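Local atomic coordinates of penicillin binding protein 2X (Streptococcus thermophilus, PDB entry 5U47), a protein that probably cross-links peptidoglycan strands as a transpeptidase of the cell-division machinery and is thought to be inactivated by beta-lactams that acylate its essential serine. Residues R156-E161 against I171-L176; G350-S355 against M473-T478; N612-I617 against E640-M645. The protein carries 1 engineered substitution. All coordinates share one frame; numbering follows the deposited sequence. Where two conformers were deposited one is given.

Contact 1 (R156-E161 against I171-L176); sequences RAEPIE and IGQTGL
Backbone hydrogen bonds carry most of the joint between Glu158 and Ile171: Glu158 N gives to Ile171 O at 3.0 Å, and Ile171 N returns to Glu158 O at 2.9 Å. Nearer the open end, Arg156 O takes a nearly straight bond (171°) from Gln173 N at 2.7 Å and a weak one from Thr174 N. Arg156 N gives instead to a side chain, Thr174 OG1, at 2.8 Å, a bent bond (138°). Thr174 chi1 of 55° places that hydroxyl between its own N and carbonyl carbon, within reach of Arg156 N.

This pairing makes an antiparallel beta hairpin of strands 157-161 and 168-172 in the dimerisation-domain family region, with Ala157 and Gly172 as a non-hydrogen-bonded pair.

Among polar side chains, Gln173 folds back so that NE2 reaches Ile171 O at 3.0 Å, on the opposite face of that carbonyl from Glu158 N. Arg156 holds the Glu158 carboxylate in a salt bridge by two nitrogens of its guanidinium edge, NE to OE2 and NH2 to OE1, while its NH1 bonds to Ser269 O.

The aliphatic stems also touch: Glu158 CG meets Gln173 CG at 3.6 Å, the two side chains crossing at about a right angle, and Ile160 CB meets Ile171 CD1 at 3.7 Å.

Contact 2 (G350-S355 against M473-T478); sequences GFSYSS and MISVGT. With ACT (acetate ion), chain D.
Phe351 packs its ring against Met473 and Val476. From CB the side chain runs with CG anti to the backbone N (chi1 177°), which carries the ring towards helix 463-478 although the CB itself starts out alongside it. CD2 comes first, 4.1 Å from Val476 CG2; CE2 follows, 3.9 Å from the same methyl and 3.5 Å from Met473 CG. CZ, at the tip, is 3.6 Å from Met473 CG. That methylene lies near the ring plane, so the methionine meets an edge, and the valine methyl approaches obliquely.

At the next residue, Ser352 OG abuts Ser475 CB at 3.3 Å; its hydroxyl has a weak hydrogen bond to Ala348 O within its own helix. No hydrogen bond crosses between the segments; they meet by van der Waals packing. Ser475 also serves an acetate, probably from the crystallisation liquor, which is bound by Ser475 OG and Thr478 OG1.

Beyond Phe351 the helix ends in a Schellman motif at Ser354, with phi 58°. Ser354 OG bonds to Lys298 NZ and Lys505 NZ, consistent with the serine of the SxN motif in a penicillin-binding transpeptidase active site.

Contact 3 (N612-I617 against E640-M645); sequences NLVHPI and EQILIM
Ile617 and Gln641 meet through different chi1 torsions: Ile617 CG1 stands anti to its carbonyl carbon (-61°), whereas Gln641 CG stands anti to its backbone N (-174°) and the chain runs on extended. Ile617 CD1 therefore lies against the glutamine stem, 3.5 Å from Gln641 CG and 3.4 Å from Gln641 CD, the two side chains meeting at a slant. The amide beyond is fixed by Thr659 N and Gly657 O. Ile617 CD1 also touches Leu643 CD2 at 3.9 Å, on the face that carries His615, Ile617, Gln641 and Leu643.

Around the face of Pro616 and Ile642, Val614 CG1 meets Ile642 CG1 at 4.0 Å, crossing at about a right angle, and Pro616 CB rests against Ile644 CD1 at the same separation of 4.0 Å. Leu609 of helix 602-611 touches Pro616, Ile642 and Ile644, so the helix covers this face.

Four backbone bonds set the parallel register, His615 and Ile617 each giving one and accepting one. His615 N gives to Glu640 O, Ile642 N to His615 O, Ile617 N to Ile642 O at 2.8 Å, and Ile644 N to Ile617 O. Pro616 has no amide hydrogen to give, but as the residue between the donors His615 and Ile617 it interrupts nothing. A helix packed on a three-stranded sheet, with 641-646 as the central strand, is the fold of a PASTA domain.

In the fold
The three contacts follow one another along the chain, each in a different family region: contact 1 in the dimerisation region, contact 2 in the transpeptidase region, contact 3 in the first PASTA domain. Contact 2 bears directly on the probable active site, since its Ser354 is grouped with Ser295, Lys298 and Lys505. Contact 1 lies across the chain's centre from it, about 45 Å away between centres and about 28 Å between nearest atoms; the centres of contacts 2 and 3 are about 39 Å apart. Contacts 1 and 3 come nearer, about 11 Å between nearest atoms, without touching. Both use strand pairing, antiparallel and parallel respectively, while contact 2 joins two helices by side chains.

Contact 1 (R156-E161 against I171-L176)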
# COMPACT_ATOMS: atom_id res chain seq x y z
N ARG A 156 7.11 10.40 0.26
CA ARG A 156 7.48 11.79 0.55
C ARG A 156 6.80 12.78 -0.39
O ARG A 156 6.62 12.49 -1.57
CB ARG A 156 8.99 11.96 0.38
CG ARG A 156 9.86 11.38 1.49
CD ARG A 156 9.88 12.25 2.75
NE ARG A 156 10.50 13.55 2.46
CZ ARG A 156 10.85 14.47 3.37
NH1 ARG A 156 10.67 14.27 4.67
NH2 ARG A 156 11.40 15.61 2.96
N ALA A 157 6.43 13.93 0.17
CA ALA A 157 5.96 15.10 -0.58
C ALA A 157 7.08 16.11 -0.34
O ALA A 157 7.56 16.27 0.79
CB ALA A 157 4.65 15.60 -0.04
N GLU A 158 7.54 16.76 -1.41
CA GLU A 158 8.68 17.67 -1.34
C GLU A 158 8.29 19.02 -1.92
O GLU A 158 7.42 19.09 -2.77
CB GLU A 158 9.84 17.11 -2.16
CG GLU A 158 10.32 15.70 -1.81
CD GLU A 158 11.00 15.60 -0.46
OE1 GLU A 158 11.22 16.66 0.19
OE2 GLU A 158 11.30 14.47 -0.02
N PRO A 159 8.97 20.10 -1.48
CA PRO A 159 8.67 21.42 -2.04
C PRO A 159 9.25 21.55 -3.44
O PRO A 159 10.44 21.33 -3.63
CB PRO A 159 9.33 22.39 -1.06
CG PRO A 159 10.42 21.61 -0.42
CD PRO A 159 10.07 20.15 -0.50
N ILE A 160 8.40 21.89 -4.40
CA ILE A 160 8.81 22.04 -5.80
C ILE A 160 8.55 23.47 -6.26
O ILE A 160 7.45 24.01 -6.03
CB ILE A 160 8.05 21.03 -6.69
CG1 ILE A 160 8.34 19.58 -6.25
CG2 ILE A 160 8.40 21.21 -8.15
CD1 ILE A 160 9.79 19.14 -6.38
N GLU A 161 9.54 24.08 -6.90
CA GLU A 161 9.43 25.45 -7.37
C GLU A 161 8.73 25.52 -8.73
O GLU A 161 9.14 24.85 -9.69
CB GLU A 161 10.82 26.12 -7.53
CG GLU A 161 10.72 27.62 -7.85
CD GLU A 161 12.01 28.28 -8.33
OE1 GLU A 161 13.05 27.60 -8.48
OE2 GLU A 161 11.97 29.51 -8.56
N ILE A 171 4.63 18.60 -3.53
CA ILE A 171 4.21 17.59 -4.52
C ILE A 171 4.70 16.21 -4.10
O ILE A 171 5.90 16.01 -3.85
CB ILE A 171 4.75 17.90 -5.92
CG1 ILE A 171 4.27 19.29 -6.35
CG2 ILE A 171 4.33 16.82 -6.92
CD1 ILE A 171 4.72 19.70 -7.74
N GLY A 172 3.76 15.26 -4.03
CA GLY A 172 4.09 13.88 -3.67
C GLY A 172 5.03 13.27 -4.70
O GLY A 172 4.72 13.30 -5.90
N GLN A 173 6.16 12.75 -4.24
CA GLN A 173 7.20 12.17 -5.11
C GLN A 173 7.24 10.65 -5.10
O GLN A 173 7.62 10.03 -6.07
CB GLN A 173 8.59 12.67 -4.66
CG GLN A 173 8.73 14.18 -4.66
CD GLN A 173 8.58 14.79 -6.04
OE1 GLN A 173 9.15 14.30 -7.00
NE2 GLN A 173 7.84 15.88 -6.13
N THR A 174 6.87 10.06 -3.97
CA THR A 174 6.90 8.62 -3.81
C THR A 174 5.77 8.12 -2.95
O THR A 174 5.13 8.90 -2.23
CB THR A 174 8.19 8.18 -3.08
OG1 THR A 174 8.30 8.89 -1.84
CG2 THR A 174 9.41 8.45 -3.95
N GLY A 175 5.57 6.81 -3.01
CA GLY A 175 4.60 6.12 -2.16
C GLY A 175 3.19 6.66 -2.16
O GLY A 175 2.67 7.09 -3.22
N LEU A 176 2.56 6.66 -0.99
CA LEU A 176 1.18 7.13 -0.86
C LEU A 176 1.03 8.63 -1.15
O LEU A 176 0.01 9.05 -1.71
CB LEU A 176 0.62 6.79 0.52
CG LEU A 176 -0.83 7.17 0.76
CD1 LEU A 176 -1.43 6.37 1.91
CD2 LEU A 176 -0.97 8.66 0.97

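Contact 2 (G350-S355 against M473-T478)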
# COMPACT_ATOMS: atom_id res chain seq x y z
N GLY A 350 3.53 -34.48 3.78
CA GLY A 350 4.37 -33.81 2.78
C GLY A 350 4.08 -32.32 2.73
O GLY A 350 4.98 -31.50 2.46
N PHE A 351 2.83 -31.94 2.98
CA PHE A 351 2.47 -30.51 3.04
C PHE A 351 3.14 -29.90 4.26
O PHE A 351 3.75 -28.85 4.16
CB PHE A 351 0.96 -30.29 3.09
CG PHE A 351 0.56 -28.84 3.20
CD1 PHE A 351 0.61 -27.99 2.10
CD2 PHE A 351 0.12 -28.31 4.40
CE1 PHE A 351 0.24 -26.65 2.20
CE2 PHE A 351 -0.25 -26.98 4.52
CZ PHE A 351 -0.18 -26.15 3.41
N SER A 352 3.06 -30.60 5.39
CA SER A 352 3.67 -30.12 6.62
C SER A 352 5.18 -29.98 6.46
O SER A 352 5.79 -29.02 6.95
CB SER A 352 3.33 -31.04 7.80
OG SER A 352 1.94 -30.96 8.11
N TYR A 353 5.75 -30.94 5.74
CA TYR A 353 7.17 -31.06 5.48
C TYR A 353 7.67 -30.15 4.36
O TYR A 353 8.87 -30.03 4.13
CB TYR A 353 7.44 -32.53 5.11
CG TYR A 353 8.87 -32.99 5.04
CD1 TYR A 353 9.59 -33.24 6.20
CD2 TYR A 353 9.49 -33.24 3.81
CE1 TYR A 353 10.90 -33.69 6.15
CE2 TYR A 353 10.81 -33.70 3.75
CZ TYR A 353 11.50 -33.92 4.93
OH TYR A 353 12.80 -34.37 4.92
N SER A 354 6.73 -29.51 3.67
CA SER A 354 7.02 -28.66 2.52
C SER A 354 7.75 -29.47 1.43
O SER A 354 8.77 -29.05 0.89
CB SER A 354 7.80 -27.42 2.93
OG SER A 354 7.63 -26.39 1.95
N SER A 355 7.19 -30.63 1.10
CA SER A 355 7.72 -31.49 0.06
C SER A 355 7.33 -31.00 -1.33
O SER A 355 6.16 -31.04 -1.69
CB SER A 355 7.20 -32.92 0.25
OG SER A 355 7.57 -33.77 -0.84
N MET A 473 -2.69 -26.62 7.62
CA MET A 473 -1.63 -25.65 7.94
C MET A 473 -1.27 -25.57 9.44
O MET A 473 -0.20 -25.06 9.78
CB MET A 473 -1.98 -24.26 7.40
CG MET A 473 -1.84 -24.14 5.89
SD MET A 473 -2.55 -22.62 5.21
CE MET A 473 -1.34 -21.41 5.73
N ILE A 474 -2.14 -26.05 10.32
CA ILE A 474 -1.80 -26.08 11.76
C ILE A 474 -0.62 -27.04 11.97
O ILE A 474 0.32 -26.76 12.73
CB ILE A 474 -3.00 -26.54 12.63
CG1 ILE A 474 -4.12 -25.48 12.62
CG2 ILE A 474 -2.56 -26.84 14.06
CD1 ILE A 474 -5.40 -25.92 13.30
N SER A 475 -0.67 -28.18 11.27
CA SER A 475 0.37 -29.21 11.40
C SER A 475 1.74 -28.76 10.95
O SER A 475 2.74 -29.29 11.43
CB SER A 475 -0.04 -30.51 10.69
OG SER A 475 -1.20 -31.04 11.29
N VAL A 476 1.81 -27.80 10.04
CA VAL A 476 3.11 -27.26 9.65
C VAL A 476 3.84 -26.80 10.92
O VAL A 476 5.05 -26.94 11.03
CB VAL A 476 2.94 -26.07 8.69
CG1 VAL A 476 4.29 -25.40 8.44
CG2 VAL A 476 2.32 -26.52 7.37
N GLY A 477 3.07 -26.24 11.86
CA GLY A 477 3.61 -25.76 13.12
C GLY A 477 3.64 -26.79 14.25
O GLY A 477 4.58 -26.77 15.06
N THR A 478 2.67 -27.71 14.29
CA THR A 478 2.52 -28.65 15.41
C THR A 478 3.09 -30.08 15.27
O THR A 478 3.30 -30.74 16.29
CB THR A 478 1.03 -28.81 15.79
OG1 THR A 478 0.30 -29.36 14.68
CG2 THR A 478 0.44 -27.47 16.19
C ACT D . 0.14 -32.89 14.38
O ACT D . -0.48 -32.54 13.36
OXT ACT D . 0.29 -32.12 15.35
CH3 ACT D . 0.71 -34.29 14.44

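Contact 3 (N612-I617 against E640-M645)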
# COMPACT_ATOMS: atom_id res chain seq x y z
N ASN A 612 -10.76 6.70 -4.69
CA ASN A 612 -11.99 7.40 -4.39
C ASN A 612 -13.05 6.47 -3.79
O ASN A 612 -14.23 6.83 -3.72
CB ASN A 612 -12.49 8.15 -5.63
CG ASN A 612 -11.55 9.29 -6.01
OD1 ASN A 612 -11.66 10.40 -5.46
ND2 ASN A 612 -10.59 9.01 -6.91
N LEU A 613 -12.61 5.30 -3.37
CA LEU A 613 -13.43 4.32 -2.69
C LEU A 613 -14.54 3.65 -3.52
O LEU A 613 -15.49 3.07 -2.98
CB LEU A 613 -13.94 4.87 -1.35
CG LEU A 613 -12.83 5.42 -0.44
CD1 LEU A 613 -13.41 5.69 0.93
CD2 LEU A 613 -11.67 4.44 -0.31
N VAL A 614 -14.38 3.68 -4.82
CA VAL A 614 -15.29 2.97 -5.72
C VAL A 614 -14.71 1.56 -5.86
O VAL A 614 -13.50 1.36 -5.63
CB VAL A 614 -15.37 3.70 -7.06
CG1 VAL A 614 -16.22 2.93 -8.06
CG2 VAL A 614 -15.93 5.09 -6.83
N HIS A 615 -15.56 0.57 -6.15
CA HIS A 615 -15.13 -0.84 -6.29
C HIS A 615 -15.35 -1.26 -7.74
O HIS A 615 -16.40 -1.81 -8.08
CB HIS A 615 -15.91 -1.78 -5.36
CG HIS A 615 -15.65 -1.56 -3.90
ND1 HIS A 615 -16.37 -2.21 -2.92
CD2 HIS A 615 -14.80 -0.73 -3.25
CE1 HIS A 615 -15.93 -1.84 -1.73
NE2 HIS A 615 -14.97 -0.94 -1.90
N PRO A 616 -14.37 -0.97 -8.61
CA PRO A 616 -14.52 -1.30 -10.01
C PRO A 616 -14.24 -2.76 -10.31
O PRO A 616 -13.47 -3.41 -9.61
CB PRO A 616 -13.46 -0.43 -10.67
CG PRO A 616 -12.37 -0.37 -9.67
CD PRO A 616 -13.05 -0.38 -8.33
N ILE A 617 -14.89 -3.27 -11.35
CA ILE A 617 -14.65 -4.62 -11.85
C ILE A 617 -14.27 -4.42 -13.33
O ILE A 617 -15.09 -3.92 -14.12
CB ILE A 617 -15.90 -5.51 -11.80
CG1 ILE A 617 -16.38 -5.67 -10.35
CG2 ILE A 617 -15.60 -6.85 -12.44
CD1 ILE A 617 -17.77 -6.27 -10.23
N GLU A 640 -19.49 1.67 -4.03
CA GLU A 640 -20.36 1.22 -5.08
C GLU A 640 -19.54 0.40 -6.11
O GLU A 640 -18.43 0.76 -6.47
CB GLU A 640 -21.06 2.41 -5.73
CG GLU A 640 -21.98 2.02 -6.88
CD GLU A 640 -22.84 3.18 -7.36
OE1 GLU A 640 -22.97 4.18 -6.63
OE2 GLU A 640 -23.38 3.07 -8.47
N GLN A 641 -20.11 -0.72 -6.52
CA GLN A 641 -19.49 -1.62 -7.47
C GLN A 641 -19.92 -1.24 -8.88
O GLN A 641 -21.11 -1.15 -9.15
CB GLN A 641 -19.93 -3.03 -7.16
CG GLN A 641 -19.25 -4.13 -7.96
CD GLN A 641 -19.94 -5.46 -7.71
OE1 GLN A 641 -20.99 -5.74 -8.28
NE2 GLN A 641 -19.36 -6.27 -6.81
N ILE A 642 -18.96 -1.04 -9.77
CA ILE A 642 -19.26 -0.69 -11.14
C ILE A 642 -18.48 -1.59 -12.10
O ILE A 642 -17.46 -2.18 -11.71
CB ILE A 642 -18.95 0.80 -11.45
CG1 ILE A 642 -17.44 1.07 -11.44
CG2 ILE A 642 -19.71 1.71 -10.48
CD1 ILE A 642 -17.07 2.39 -12.07
N LEU A 643 -18.97 -1.68 -13.33
CA LEU A 643 -18.31 -2.48 -14.36
C LEU A 643 -17.60 -1.59 -15.37
O LEU A 643 -18.16 -0.58 -15.80
CB LEU A 643 -19.31 -3.31 -15.14
CG LEU A 643 -20.19 -4.30 -14.41
CD1 LEU A 643 -21.11 -4.96 -15.43
CD2 LEU A 643 -19.35 -5.33 -13.67
N ILE A 644 -16.38 -1.97 -15.72
CA ILE A 644 -15.58 -1.30 -16.75
C ILE A 644 -15.32 -2.39 -17.78
O ILE A 644 -14.56 -3.33 -17.50
CB ILE A 644 -14.25 -0.75 -16.20
CG1 ILE A 644 -14.49 0.34 -15.16
CG2 ILE A 644 -13.39 -0.18 -17.32
CD1 ILE A 644 -13.23 0.76 -14.43
N MET A 645 -15.97 -2.31 -18.93
CA MET A 645 -15.75 -3.31 -19.98
C MET A 645 -14.66 -2.82 -20.91
O MET A 645 -14.79 -1.76 -21.51
CB MET A 645 -17.01 -3.58 -20.79
CG MET A 645 -16.90 -4.82 -21.69
SD MET A 645 -18.39 -5.05 -22.67
CE MET A 645 -18.17 -3.79 -23.93